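Local atomic coordinates of endoglucanase (Ruminococcus champanellensis, PDB entry 6WQV), a protein that probably hydrolyses internal beta-1,4-glycosidic bonds of cellulose and related plant polysaccharides as a broad-specificity family 5 endoglucanase. Residues Q164-L167 with E173-G176; E180-I185 with S218-N223; D123-T128 with E160-P165; A137-I142 with N186-T191. One frame throughout, in Å; residues are numbered along the deposited sequence.

Contact 1 (Q164-L167 with E173-G176); sequences QPRL and EWNG. Unlike the reference sequence in segment 164-167: Gln-164 (reference Glu). With GLC (alpha-D-glucopyranose), chain E.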
loop_
_atom_site.group_PDB
_atom_site.type_symbol
_atom_site.label_atom_id
_atom_site.label_comp_id
_atom_site.label_asym_id
_atom_site.label_seq_id
_atom_site.Cartn_x
_atom_site.Cartn_y
_atom_site.Cartn_z
ATOM N N GLN A 164 -7.821 -0.316 0.420
ATOM C CA GLN A 164 -8.704 -1.209 -0.332
ATOM C C GLN A 164 -10.159 -0.874 -0.039
ATOM O O GLN A 164 -10.901 -1.693 0.509
ATOM C CB GLN A 164 -8.418 -2.668 0.014
ATOM C CG GLN A 164 -7.162 -3.199 -0.591
ATOM C CD GLN A 164 -7.061 -4.696 -0.464
ATOM O OE1 GLN A 164 -7.225 -5.253 0.624
ATOM N NE2 GLN A 164 -6.823 -5.368 -1.586
ATOM N N PRO A 165 -10.601 0.333 -0.394
ATOM C CA PRO A 165 -12.005 0.695 -0.148
ATOM C C PRO A 165 -12.941 -0.273 -0.858
ATOM O O PRO A 165 -12.743 -0.610 -2.028
ATOM C CB PRO A 165 -12.105 2.111 -0.721
ATOM C CG PRO A 165 -11.040 2.157 -1.787
ATOM C CD PRO A 165 -9.900 1.338 -1.206
ATOM N N ARG A 166 -13.964 -0.729 -0.141
ATOM C CA ARG A 166 -14.784 -1.817 -0.655
ATOM C C ARG A 166 -16.046 -1.954 0.187
ATOM O O ARG A 166 -16.202 -1.302 1.222
ATOM C CB ARG A 166 -13.991 -3.125 -0.639
ATOM C CG ARG A 166 -13.720 -3.634 0.771
ATOM C CD ARG A 166 -12.686 -4.735 0.773
ATOM N NE ARG A 166 -12.436 -5.275 2.108
ATOM C CZ ARG A 166 -11.542 -4.783 2.958
ATOM N NH1 ARG A 166 -10.816 -3.728 2.629
ATOM N NH2 ARG A 166 -11.375 -5.353 4.147
ATOM N N LEU A 167 -16.954 -2.810 -0.288
ATOM C CA LEU A 167 -18.194 -3.101 0.428
ATOM C C LEU A 167 -18.000 -4.342 1.285
ATOM O O LEU A 167 -18.213 -5.469 0.839
ATOM C CB LEU A 167 -19.328 -3.336 -0.556
ATOM C CG LEU A 167 -19.920 -2.112 -1.236
ATOM C CD1 LEU A 167 -20.897 -2.598 -2.302
ATOM C CD2 LEU A 167 -20.588 -1.208 -0.220
ATOM N N GLU A 173 -17.944 -8.262 -2.360
ATOM C CA GLU A 173 -16.937 -7.449 -1.689
ATOM C C GLU A 173 -15.611 -7.456 -2.445
ATOM O O GLU A 173 -15.006 -6.401 -2.666
ATOM C CB GLU A 173 -16.736 -7.953 -0.258
ATOM C CG GLU A 173 -15.489 -7.391 0.404
ATOM C CD GLU A 173 -15.349 -7.780 1.867
ATOM O OE1 GLU A 173 -16.238 -8.473 2.403
ATOM O OE2 GLU A 173 -14.344 -7.380 2.490
ATOM N N TRP A 174 -15.139 -8.643 -2.842
ATOM C CA TRP A 174 -13.854 -8.799 -3.518
ATOM C C TRP A 174 -14.022 -9.083 -5.004
ATOM O O TRP A 174 -13.137 -9.683 -5.630
ATOM C CB TRP A 174 -13.027 -9.902 -2.860
ATOM C CG TRP A 174 -12.743 -9.666 -1.411
ATOM C CD1 TRP A 174 -13.341 -10.280 -0.350
ATOM C CD2 TRP A 174 -11.785 -8.754 -0.857
ATOM N NE1 TRP A 174 -12.820 -9.806 0.828
ATOM C CE2 TRP A 174 -11.859 -8.870 0.545
ATOM C CE3 TRP A 174 -10.873 -7.847 -1.411
ATOM C CZ2 TRP A 174 -11.058 -8.118 1.403
ATOM C CZ3 TRP A 174 -10.076 -7.102 -0.556
ATOM C CH2 TRP A 174 -10.177 -7.240 0.835
ATOM N N ASN A 175 -15.144 -8.666 -5.579
ATOM C CA ASN A 175 -15.439 -8.840 -6.991
ATOM C C ASN A 175 -16.094 -7.582 -7.540
ATOM O O ASN A 175 -17.084 -7.643 -8.274
ATOM C CB ASN A 175 -16.340 -10.052 -7.222
ATOM C CG ASN A 175 -16.473 -10.403 -8.687
ATOM O OD1 ASN A 175 -15.522 -10.276 -9.456
ATOM N ND2 ASN A 175 -17.664 -10.836 -9.085
ATOM N N GLY A 176 -15.575 -6.418 -7.149
ATOM C CA GLY A 176 -15.986 -5.163 -7.741
ATOM C C GLY A 176 -17.100 -4.428 -7.033
ATOM O O GLY A 176 -17.425 -3.300 -7.431
HETATM C C1 GLC E . -4.530 -6.569 1.153
HETATM C C2 GLC E . -4.275 -5.805 2.438
HETATM C C3 GLC E . -3.326 -6.336 3.424
HETATM C C4 GLC E . -3.529 -7.821 3.612
HETATM C C5 GLC E . -3.269 -8.466 2.271
HETATM C C6 GLC E . -3.207 -9.984 2.298
HETATM O O1 GLC E . -3.759 -6.244 0.072
HETATM O O2 GLC E . -3.965 -4.430 2.056
HETATM O O3 GLC E . -3.583 -5.627 4.693
HETATM O O4 GLC E . -2.636 -8.291 4.627
HETATM O O5 GLC E . -4.354 -8.075 1.338
HETATM O O6 GLC E . -4.398 -10.526 2.671
HETATM O O HOH W 1 -12.779 -7.822 4.721
#
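Arg-166 lies over one face of the Trp-174 ring, its guanidinium tilted 22° from the indole. The closest part is the extended end of the arginine: CD makes a CH-pi contact 3.8 Å from the centroid of the six-membered ring, and NE comes to 3.2 Å from CZ2. Glu-173 meets the same guanidinium at its edge and nearly coplanar with it, in a salt bridge of 2.9 Å from NE to OE2 that uses the anti lone pair of the carboxylate oxygen. A water bridges Arg-166 NH2 to the same OE2, while OE1 accepts from the backbone N of Gly-169. At another edge, close to the same plane, NH1 donates to Gln-164 O at 2.9 Å, which further fixes the plane. A methionine in place of Arg-166 would probably leave Glu-173 OE2 without its charged mate and the carbonyl of Gln-164 without this donor. Gln-164, a glutamine where the reference sequence has glutamate, sets OE1 against the Trp-174 rim, 3.6 Å from CH2, and 3.0 Å from C1 of the bound glucose. Charge pairing and aromatic packing thus brace the loop that carries this sugar-facing amide.

Contact 2 (E180-I185 with S218-N223); sequences EARQVI and SSTTVN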
loop_
_atom_site.group_PDB
_atom_site.type_symbol
_atom_site.label_atom_id
_atom_site.label_comp_id
_atom_site.label_asym_id
_atom_site.label_seq_id
_atom_site.Cartn_x
_atom_site.Cartn_y
_atom_site.Cartn_z
ATOM N N GLU A 180 -22.643 1.761 -7.379
ATOM C CA GLU A 180 -22.667 2.851 -6.413
ATOM C C GLU A 180 -21.351 2.943 -5.650
ATOM O O GLU A 180 -20.808 4.037 -5.467
ATOM C CB GLU A 180 -23.855 2.661 -5.469
ATOM C CG GLU A 180 -23.957 3.686 -4.360
ATOM C CD GLU A 180 -25.198 3.507 -3.502
ATOM O OE1 GLU A 180 -26.242 3.071 -4.035
ATOM O OE2 GLU A 180 -25.126 3.802 -2.289
ATOM N N ALA A 181 -20.814 1.805 -5.206
ATOM C CA ALA A 181 -19.568 1.844 -4.449
ATOM C C ALA A 181 -18.419 2.365 -5.301
ATOM O O ALA A 181 -17.566 3.119 -4.819
ATOM C CB ALA A 181 -19.220 0.451 -3.930
ATOM N N ARG A 182 -18.351 1.934 -6.563
ATOM C CA ARG A 182 -17.262 2.381 -7.425
ATOM C C ARG A 182 -17.358 3.876 -7.679
ATOM O O ARG A 182 -16.342 4.580 -7.718
ATOM C CB ARG A 182 -17.259 1.557 -8.711
ATOM C CG ARG A 182 -17.074 0.066 -8.425
ATOM C CD ARG A 182 -16.961 -0.798 -9.673
ATOM N NE ARG A 182 -18.134 -0.815 -10.542
ATOM C CZ ARG A 182 -19.086 -1.748 -10.530
ATOM N NH1 ARG A 182 -19.050 -2.755 -9.661
ATOM N NH2 ARG A 182 -20.086 -1.663 -11.390
ATOM N N GLN A 183 -18.586 4.386 -7.842
ATOM C CA GLN A 183 -18.774 5.824 -7.989
ATOM C C GLN A 183 -18.294 6.567 -6.751
ATOM O O GLN A 183 -17.519 7.524 -6.844
ATOM C CB GLN A 183 -20.253 6.140 -8.211
ATOM C CG GLN A 183 -20.807 5.820 -9.579
ATOM C CD GLN A 183 -22.315 6.008 -9.638
ATOM O OE1 GLN A 183 -22.997 5.990 -8.611
ATOM N NE2 GLN A 183 -22.843 6.193 -10.841
ATOM N N VAL A 184 -18.783 6.160 -5.575
ATOM C CA VAL A 184 -18.459 6.871 -4.342
ATOM C C VAL A 184 -16.952 6.903 -4.093
ATOM O O VAL A 184 -16.414 7.907 -3.612
ATOM C CB VAL A 184 -19.241 6.249 -3.168
ATOM C CG1 VAL A 184 -18.790 6.842 -1.851
ATOM C CG2 VAL A 184 -20.742 6.486 -3.346
ATOM N N ILE A 185 -16.244 5.817 -4.426
ATOM C CA ILE A 185 -14.790 5.786 -4.242
ATOM C C ILE A 185 -14.101 6.869 -5.067
ATOM O O ILE A 185 -13.112 7.465 -4.611
ATOM C CB ILE A 185 -14.261 4.356 -4.509
ATOM C CG1 ILE A 185 -14.661 3.452 -3.334
ATOM C CG2 ILE A 185 -12.758 4.370 -4.758
ATOM C CD1 ILE A 185 -14.562 1.977 -3.620
ATOM N N SER A 218 -9.716 -5.046 -12.676
ATOM C CA SER A 218 -10.613 -5.854 -13.481
ATOM C C SER A 218 -11.348 -4.878 -14.391
ATOM O O SER A 218 -11.327 -3.664 -14.164
ATOM C CB SER A 218 -11.624 -6.606 -12.619
ATOM O OG SER A 218 -12.537 -5.697 -12.030
ATOM N N SER A 219 -12.016 -5.413 -15.416
ATOM C CA SER A 219 -12.795 -4.559 -16.307
ATOM C C SER A 219 -13.793 -3.723 -15.519
ATOM O O SER A 219 -13.966 -2.524 -15.777
ATOM C CB SER A 219 -13.529 -5.426 -17.329
ATOM O OG SER A 219 -12.605 -6.193 -18.076
ATOM N N THR A 220 -14.439 -4.339 -14.530
ATOM C CA THR A 220 -15.471 -3.652 -13.766
ATOM C C THR A 220 -14.898 -2.470 -12.991
ATOM O O THR A 220 -15.460 -1.369 -13.018
ATOM C CB THR A 220 -16.136 -4.651 -12.821
ATOM O OG1 THR A 220 -16.749 -5.696 -13.592
ATOM C CG2 THR A 220 -17.174 -3.963 -11.965
ATOM N N THR A 221 -13.776 -2.673 -12.300
ATOM C CA THR A 221 -13.241 -1.610 -11.461
ATOM C C THR A 221 -12.501 -0.560 -12.280
ATOM O O THR A 221 -12.459 0.609 -11.881
ATOM C CB THR A 221 -12.296 -2.178 -10.402
ATOM O OG1 THR A 221 -11.175 -2.794 -11.050
ATOM C CG2 THR A 221 -13.000 -3.195 -9.524
ATOM N N VAL A 222 -11.905 -0.951 -13.408
ATOM C CA VAL A 222 -11.186 0.007 -14.247
ATOM C C VAL A 222 -12.165 0.898 -15.006
ATOM O O VAL A 222 -11.990 2.122 -15.070
ATOM C CB VAL A 222 -10.230 -0.732 -15.201
ATOM C CG1 VAL A 222 -9.661 0.216 -16.245
ATOM C CG2 VAL A 222 -9.101 -1.385 -14.420
ATOM N N ASN A 223 -13.201 0.302 -15.595
ATOM C CA ASN A 223 -14.116 1.076 -16.432
ATOM C C ASN A 223 -14.826 2.167 -15.640
ATOM O O ASN A 223 -15.130 3.231 -16.191
ATOM C CB ASN A 223 -15.117 0.148 -17.116
ATOM C CG ASN A 223 -14.484 -0.651 -18.244
ATOM O OD1 ASN A 223 -13.427 -0.280 -18.758
ATOM N ND2 ASN A 223 -15.126 -1.747 -18.635
#
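Arg-182 and Thr-220 make the closest contact, a methyl group set over a flat cation. CG2 of Thr-220 sits 3.1 Å above the guanidinium plane, over its centre, and approaches NH1 to 3.2 Å. The arginine reaches it by a bend at chi3 (-63°) that turns the guanidinium across the threonine side chain. Thr-220 in turn presents the methyl because CG2 stands opposite its backbone N. The arginine shaft runs beside the helix backbone, CD 3.7 Å from Thr-220 O and 4.2 Å from Thr-221 CA.

No hydrogen bond joins the two segments; the polar rim of the guanidinium is held from just beyond them. NE forms a salt bridge with Asp-224, and NH1 donates to the carbonyl of Gly-176, so the group is gripped on more than one side while the methyl covers a face. A leucine here would probably leave Asp-224 without its cationic mate and the Gly-176 carbonyl without this donor.

Thr-220 lies in the first turn of its helix, which a capping box closes. Ser-218 is the N-cap: its OG accepts from Thr-221 N at 3.3 Å, and its N donates to Thr-221 OG1 at 3.1 Å. Thr-221 OG1 is also bonded to Ser-216 O.

The contact joins helix 179-197, which follows the fourth barrel strand, 157-160, to the short helix 219-223 beyond the fifth, 208-211. On another side of the short helix, Val-222 packs against Ser-276 and Phe-277 of helix 263-278.

Contact 3 (D123-T128 with E160-P165); sequences DWLIPT and EGMNQP. Unlike the reference sequence in segment 160-165: Gln-164 (reference Glu). With GLC (alpha-D-glucopyranose), chain E.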
loop_
_atom_site.group_PDB
_atom_site.type_symbol
_atom_site.label_atom_id
_atom_site.label_comp_id
_atom_site.label_asym_id
_atom_site.label_seq_id
_atom_site.Cartn_x
_atom_site.Cartn_y
_atom_site.Cartn_z
ATOM N N ASP A 123 -14.121 0.199 8.807
ATOM C CA ASP A 123 -15.255 0.286 9.725
ATOM C C ASP A 123 -16.026 1.577 9.494
ATOM O O ASP A 123 -17.244 1.613 9.688
ATOM C CB ASP A 123 -14.831 0.193 11.188
ATOM C CG ASP A 123 -14.618 -1.238 11.648
ATOM O OD1 ASP A 123 -14.801 -2.166 10.832
ATOM O OD2 ASP A 123 -14.260 -1.435 12.831
ATOM N N TRP A 124 -15.334 2.648 9.080
ATOM C CA TRP A 124 -15.997 3.903 8.733
ATOM C C TRP A 124 -15.895 4.281 7.260
ATOM O O TRP A 124 -16.764 5.004 6.771
ATOM C CB TRP A 124 -15.447 5.075 9.566
ATOM C CG TRP A 124 -13.990 5.368 9.337
ATOM C CD1 TRP A 124 -12.942 4.837 10.025
ATOM C CD2 TRP A 124 -13.413 6.267 8.368
ATOM N NE1 TRP A 124 -11.760 5.332 9.547
ATOM C CE2 TRP A 124 -12.017 6.212 8.528
ATOM C CE3 TRP A 124 -13.945 7.102 7.375
ATOM C CZ2 TRP A 124 -11.139 6.959 7.744
ATOM C CZ3 TRP A 124 -13.070 7.847 6.597
ATOM C CH2 TRP A 124 -11.685 7.771 6.787
ATOM N N LEU A 125 -14.885 3.786 6.538
ATOM C CA LEU A 125 -14.642 4.158 5.139
ATOM C C LEU A 125 -15.545 3.329 4.223
ATOM O O LEU A 125 -15.114 2.435 3.489
ATOM C CB LEU A 125 -13.167 3.968 4.803
ATOM C CG LEU A 125 -12.663 4.497 3.461
ATOM C CD1 LEU A 125 -12.586 6.020 3.488
ATOM C CD2 LEU A 125 -11.303 3.907 3.080
ATOM N N ILE A 126 -16.831 3.645 4.285
ATOM C CA ILE A 126 -17.887 2.854 3.659
ATOM C C ILE A 126 -18.298 3.502 2.336
ATOM O O ILE A 126 -18.778 4.645 2.337
ATOM C CB ILE A 126 -19.091 2.738 4.604
ATOM C CG1 ILE A 126 -18.682 2.010 5.889
ATOM C CG2 ILE A 126 -20.273 2.059 3.917
ATOM C CD1 ILE A 126 -19.647 2.245 7.040
ATOM N N PRO A 127 -18.184 2.795 1.198
ATOM C CA PRO A 127 -18.510 3.429 -0.102
ATOM C C PRO A 127 -19.971 3.268 -0.514
ATOM O O PRO A 127 -20.337 2.479 -1.398
ATOM C CB PRO A 127 -17.571 2.711 -1.068
ATOM C CG PRO A 127 -17.485 1.305 -0.484
ATOM C CD PRO A 127 -17.545 1.474 1.023
ATOM N N THR A 128 -20.834 4.038 0.141
ATOM C CA THR A 128 -22.250 4.095 -0.189
ATOM C C THR A 128 -22.677 5.556 -0.216
ATOM O O THR A 128 -22.068 6.414 0.435
ATOM C CB THR A 128 -23.126 3.368 0.841
ATOM O OG1 THR A 128 -23.018 4.027 2.111
ATOM C CG2 THR A 128 -22.717 1.908 0.976
ATOM N N GLU A 160 -0.577 7.978 0.030
ATOM C CA GLU A 160 -1.572 7.105 -0.591
ATOM C C GLU A 160 -2.887 7.250 0.169
ATOM O O GLU A 160 -2.954 6.962 1.369
ATOM C CB GLU A 160 -1.115 5.636 -0.584
ATOM C CG GLU A 160 -2.198 4.727 -1.123
ATOM C CD GLU A 160 -1.756 3.310 -1.323
ATOM O OE1 GLU A 160 -1.101 2.765 -0.415
ATOM O OE2 GLU A 160 -2.075 2.748 -2.391
ATOM N N GLY A 161 -3.944 7.687 -0.533
ATOM C CA GLY A 161 -5.124 8.200 0.158
ATOM C C GLY A 161 -5.983 7.158 0.853
ATOM O O GLY A 161 -6.641 7.467 1.853
ATOM N N MET A 162 -6.022 5.936 0.320
ATOM C CA MET A 162 -6.802 4.841 0.875
ATOM C C MET A 162 -6.103 3.551 0.474
ATOM O O MET A 162 -5.228 3.547 -0.398
ATOM C CB MET A 162 -8.226 4.799 0.314
ATOM C CG MET A 162 -9.072 6.005 0.639
ATOM S SD MET A 162 -10.710 5.861 -0.070
ATOM C CE MET A 162 -10.382 6.255 -1.780
ATOM N N ASN A 163 -6.517 2.445 1.087
ATOM C CA ASN A 163 -5.913 1.149 0.796
ATOM C C ASN A 163 -6.779 0.302 -0.128
ATOM O O ASN A 163 -6.488 0.198 -1.323
ATOM C CB ASN A 163 -5.616 0.403 2.092
ATOM C CG ASN A 163 -4.977 -0.946 1.859
ATOM O OD1 ASN A 163 -4.042 -1.065 1.072
ATOM N ND2 ASN A 163 -5.497 -1.968 2.530
ATOM N N GLN A 164 -7.821 -0.316 0.420
ATOM C CA GLN A 164 -8.704 -1.209 -0.332
ATOM C C GLN A 164 -10.159 -0.874 -0.039
ATOM O O GLN A 164 -10.901 -1.693 0.509
ATOM C CB GLN A 164 -8.418 -2.668 0.014
ATOM C CG GLN A 164 -7.162 -3.199 -0.591
ATOM C CD GLN A 164 -7.061 -4.696 -0.464
ATOM O OE1 GLN A 164 -7.225 -5.253 0.624
ATOM N NE2 GLN A 164 -6.823 -5.368 -1.586
ATOM N N PRO A 165 -10.601 0.333 -0.394
ATOM C CA PRO A 165 -12.005 0.695 -0.148
ATOM C C PRO A 165 -12.941 -0.273 -0.858
ATOM O O PRO A 165 -12.743 -0.610 -2.028
ATOM C CB PRO A 165 -12.105 2.111 -0.721
ATOM C CG PRO A 165 -11.040 2.157 -1.787
ATOM C CD PRO A 165 -9.900 1.338 -1.206
HETATM C C1 GLC E . -4.530 -6.569 1.153
HETATM C C2 GLC E . -4.275 -5.805 2.438
HETATM C C3 GLC E . -3.326 -6.336 3.424
HETATM C C4 GLC E . -3.529 -7.821 3.612
HETATM C C5 GLC E . -3.269 -8.466 2.271
HETATM C C6 GLC E . -3.207 -9.984 2.298
HETATM O O1 GLC E . -3.759 -6.244 0.072
HETATM O O2 GLC E . -3.965 -4.430 2.056
HETATM O O3 GLC E . -3.583 -5.627 4.693
HETATM O O4 GLC E . -2.636 -8.291 4.627
HETATM O O5 GLC E . -4.354 -8.075 1.338
HETATM O O6 GLC E . -4.398 -10.526 2.671
#
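Leu-125 and Met-162 supply the apolar core of this buried contact. In the conformer described, one of two for Leu-125, both methyls of the leucine fork face the thioether: CD2 lies 3.8 Å from Met-162 SD and CD1 4.0 Å from it. CG of Leu-125 there stands opposite its backbone N (chi1 -171°), which carries the fork across to the other loop. CD2 also meets Pro-165 CB at 4.3 Å, so one methyl touches both the methionine and the proline. The packing continues into the barrel wall, where Met-162 and Pro-165 rest on Pro-211 of strand 208-211, and outward to Val-135 of helix 129-149, against which Leu-125 also lies.

Backbone turns give the first loop its shape. Leu-125 and Pro-127 are each the centre of an inverse gamma turn, closed by weak bonds from Ile-126 N to Trp-124 O and from Thr-128 N to Ile-126 O. The hydroxyl of Thr-128 then caps the start of helix 129-149 through Gln-131 N.

Polar contacts lie on the substrate side of the second loop. Asn-163 ND2 donates to O2 of the bound glucose at 2.9 Å in a nearly straight bond (165°), while its OD1 accepts from Arg-75 NH2, which helps to fix the amide's rotation.

Such an arrangement belongs to the C-terminal end of a TIM barrel: loops after strands 113-117 and 157-160 pack together through apolar side chains, and the second presents Asn-163 and Gln-164 to the glycan. With the reference glutamate at the second position this would be the Asn-Glu pair of family 5, whose glutamate is probably the acid/base.

Contact 4 (A137-I142 with N186-T191); sequences ARLDAI and NSYNQT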
loop_
_atom_site.group_PDB
_atom_site.type_symbol
_atom_site.label_atom_id
_atom_site.label_comp_id
_atom_site.label_asym_id
_atom_site.label_seq_id
_atom_site.Cartn_x
_atom_site.Cartn_y
_atom_site.Cartn_z
ATOM N N ALA A 137 -16.085 14.003 4.884
ATOM C CA ALA A 137 -15.696 14.916 5.958
ATOM C C ALA A 137 -14.585 14.322 6.820
ATOM O O ALA A 137 -13.631 15.022 7.186
ATOM C CB ALA A 137 -16.910 15.260 6.821
ATOM N N ARG A 138 -14.688 13.033 7.159
ATOM C CA ARG A 138 -13.666 12.402 7.988
ATOM C C ARG A 138 -12.359 12.259 7.227
ATOM O O ARG A 138 -11.278 12.510 7.778
ATOM C CB ARG A 138 -14.171 11.045 8.476
ATOM C CG ARG A 138 -13.181 10.288 9.338
ATOM C CD ARG A 138 -13.848 9.217 10.171
ATOM N NE ARG A 138 -12.857 8.436 10.914
ATOM C CZ ARG A 138 -13.134 7.671 11.961
ATOM N NH1 ARG A 138 -14.377 7.571 12.405
ATOM N NH2 ARG A 138 -12.162 6.999 12.572
ATOM N N LEU A 139 -12.431 11.879 5.951
ATOM C CA LEU A 139 -11.229 11.812 5.127
ATOM C C LEU A 139 -10.507 13.146 5.104
ATOM O O LEU A 139 -9.280 13.209 5.224
ATOM C CB LEU A 139 -11.617 11.433 3.701
ATOM C CG LEU A 139 -11.697 9.954 3.357
ATOM C CD1 LEU A 139 -12.309 9.806 1.980
ATOM C CD2 LEU A 139 -10.315 9.333 3.417
ATOM N N ASP A 140 -11.253 14.229 4.900
ATOM C CA ASP A 140 -10.626 15.540 4.874
ATOM C C ASP A 140 -10.016 15.879 6.228
ATOM O O ASP A 140 -8.890 16.387 6.299
ATOM C CB ASP A 140 -11.646 16.583 4.440
ATOM C CG ASP A 140 -11.131 17.975 4.595
ATOM O OD1 ASP A 140 -10.201 18.355 3.848
ATOM O OD2 ASP A 140 -11.627 18.683 5.487
ATOM N N ALA A 141 -10.722 15.565 7.316
ATOM C CA ALA A 141 -10.209 15.891 8.641
ATOM C C ALA A 141 -8.905 15.161 8.938
ATOM O O ALA A 141 -7.960 15.759 9.470
ATOM C CB ALA A 141 -11.253 15.577 9.715
ATOM N N ILE A 142 -8.836 13.870 8.604
ATOM C CA ILE A 142 -7.628 13.125 8.940
ATOM C C ILE A 142 -6.498 13.433 7.960
ATOM O O ILE A 142 -5.342 13.572 8.367
ATOM C CB ILE A 142 -7.877 11.612 9.116
ATOM C CG1 ILE A 142 -8.295 10.920 7.822
ATOM C CG2 ILE A 142 -8.908 11.360 10.215
ATOM C CD1 ILE A 142 -8.236 9.394 7.956
ATOM N N ASN A 186 -14.622 7.177 -6.262
ATOM C CA ASN A 186 -14.050 8.281 -7.028
ATOM C C ASN A 186 -14.153 9.595 -6.257
ATOM O O ASN A 186 -13.246 10.430 -6.314
ATOM C CB ASN A 186 -14.716 8.406 -8.395
ATOM C CG ASN A 186 -14.418 7.231 -9.303
ATOM O OD1 ASN A 186 -13.351 6.617 -9.219
ATOM N ND2 ASN A 186 -15.361 6.912 -10.180
ATOM N N SER A 187 -15.272 9.811 -5.555
ATOM C CA SER A 187 -15.413 11.005 -4.727
ATOM C C SER A 187 -14.386 11.022 -3.601
ATOM O O SER A 187 -13.784 12.063 -3.314
ATOM C CB SER A 187 -16.829 11.062 -4.149
ATOM O OG SER A 187 -17.013 12.192 -3.314
ATOM N N TYR A 188 -14.185 9.876 -2.946
ATOM C CA TYR A 188 -13.231 9.810 -1.843
ATOM C C TYR A 188 -11.811 10.103 -2.320
ATOM O O TYR A 188 -11.065 10.833 -1.654
ATOM C CB TYR A 188 -13.293 8.431 -1.179
ATOM C CG TYR A 188 -14.599 8.076 -0.476
ATOM C CD1 TYR A 188 -15.559 9.038 -0.178
ATOM C CD2 TYR A 188 -14.864 6.762 -0.107
ATOM C CE1 TYR A 188 -16.750 8.694 0.471
ATOM C CE2 TYR A 188 -16.045 6.412 0.549
ATOM C CZ TYR A 188 -16.982 7.382 0.833
ATOM O OH TYR A 188 -18.161 7.060 1.466
ATOM N N ASN A 189 -11.412 9.540 -3.467
ATOM C CA ASN A 189 -10.081 9.838 -3.990
ATOM C C ASN A 189 -9.952 11.317 -4.341
ATOM O O ASN A 189 -8.896 11.928 -4.113
ATOM C CB ASN A 189 -9.767 8.974 -5.213
ATOM C CG ASN A 189 -9.307 7.584 -4.847
ATOM O OD1 ASN A 189 -8.699 7.381 -3.797
ATOM N ND2 ASN A 189 -9.589 6.620 -5.714
ATOM N N GLN A 190 -11.011 11.910 -4.909
ATOM C CA GLN A 190 -10.974 13.330 -5.250
ATOM C C GLN A 190 -10.826 14.184 -3.996
ATOM O O GLN A 190 -10.048 15.148 -3.973
ATOM C CB GLN A 190 -12.234 13.722 -6.021
ATOM C CG GLN A 190 -12.225 15.162 -6.481
ATOM C CD GLN A 190 -11.166 15.423 -7.537
ATOM O OE1 GLN A 190 -11.301 14.998 -8.686
ATOM N NE2 GLN A 190 -10.096 16.114 -7.147
ATOM N N THR A 191 -11.554 13.841 -2.933
ATOM C CA THR A 191 -11.422 14.578 -1.680
ATOM C C THR A 191 -9.999 14.502 -1.151
ATOM O O THR A 191 -9.430 15.509 -0.718
ATOM C CB THR A 191 -12.403 14.018 -0.652
ATOM O OG1 THR A 191 -13.739 14.255 -1.113
ATOM C CG2 THR A 191 -12.210 14.674 0.699
#
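Leu-139 lays its CD1 methyl against the root of the Tyr-188 side chain, 3.6 Å from CB and 3.8 Å from CG. The two side chains cross at about a right angle, and the methyl comes to the ring obliquely, near the CB-CG bond at the foot of the ring. CG of Tyr-188 lies opposite its own carbonyl carbon (chi1 -65°); the ring runs on past the leucine, and its hydroxyl bonds to Ile-126 O in the loop ahead of helix 129-149. That tether and the leucine thus hold the tyrosine at opposite ends.

Thr-191, about one turn further along its helix, turns its methyl to the other helix: CG2 lies 4.2 Å from Asp-140 CB and 4.5 Å from Leu-139 CB. Its hydroxyl is hydrogen-bonded to Asn-136 OD1, while Asp-140 OD1 pairs with the hydroxyl of Thr-195, so polar links between the same two helices accompany the apolar contact.

The segment axes approach to 9.7 Å and run nearly alongside in the same direction, 25° apart. This is the packing of successive outer helices in a TIM barrel: helix 129-149 follows strand 113-117, helix 179-197 follows strand 157-160, and the two lie side by side around the parallel barrel. Beneath them, Leu-139 touches Ile-118 just beyond strand 113-117, and Tyr-188 touches Met-162 beyond strand 157-160.

Overall arrangement
Contact 3 is the buried member of the set; contact 1 lies at the surface, and contacts 2 and 4 are partly buried. Contacts 1 and 3 share Gln-164 and Pro-165 and both reach the bound glucose, yet one rests on a salt bridge and an aromatic face, the other on apolar side chains. Contacts 2 and 4 use successive parts of helix 179-197, linking it to helix 219-223 and to helix 129-149 respectively. Two polar bonds join neighbouring contacts: Gly-176 of contact 1 with Arg-182 of contact 2, and Ile-126 of contact 3 with Tyr-188 of contact 4. Contact 1 pairs charges directly, contact 2 sets a methyl on a cation whose charge is met outside it, and contacts 3 and 4 are apolar.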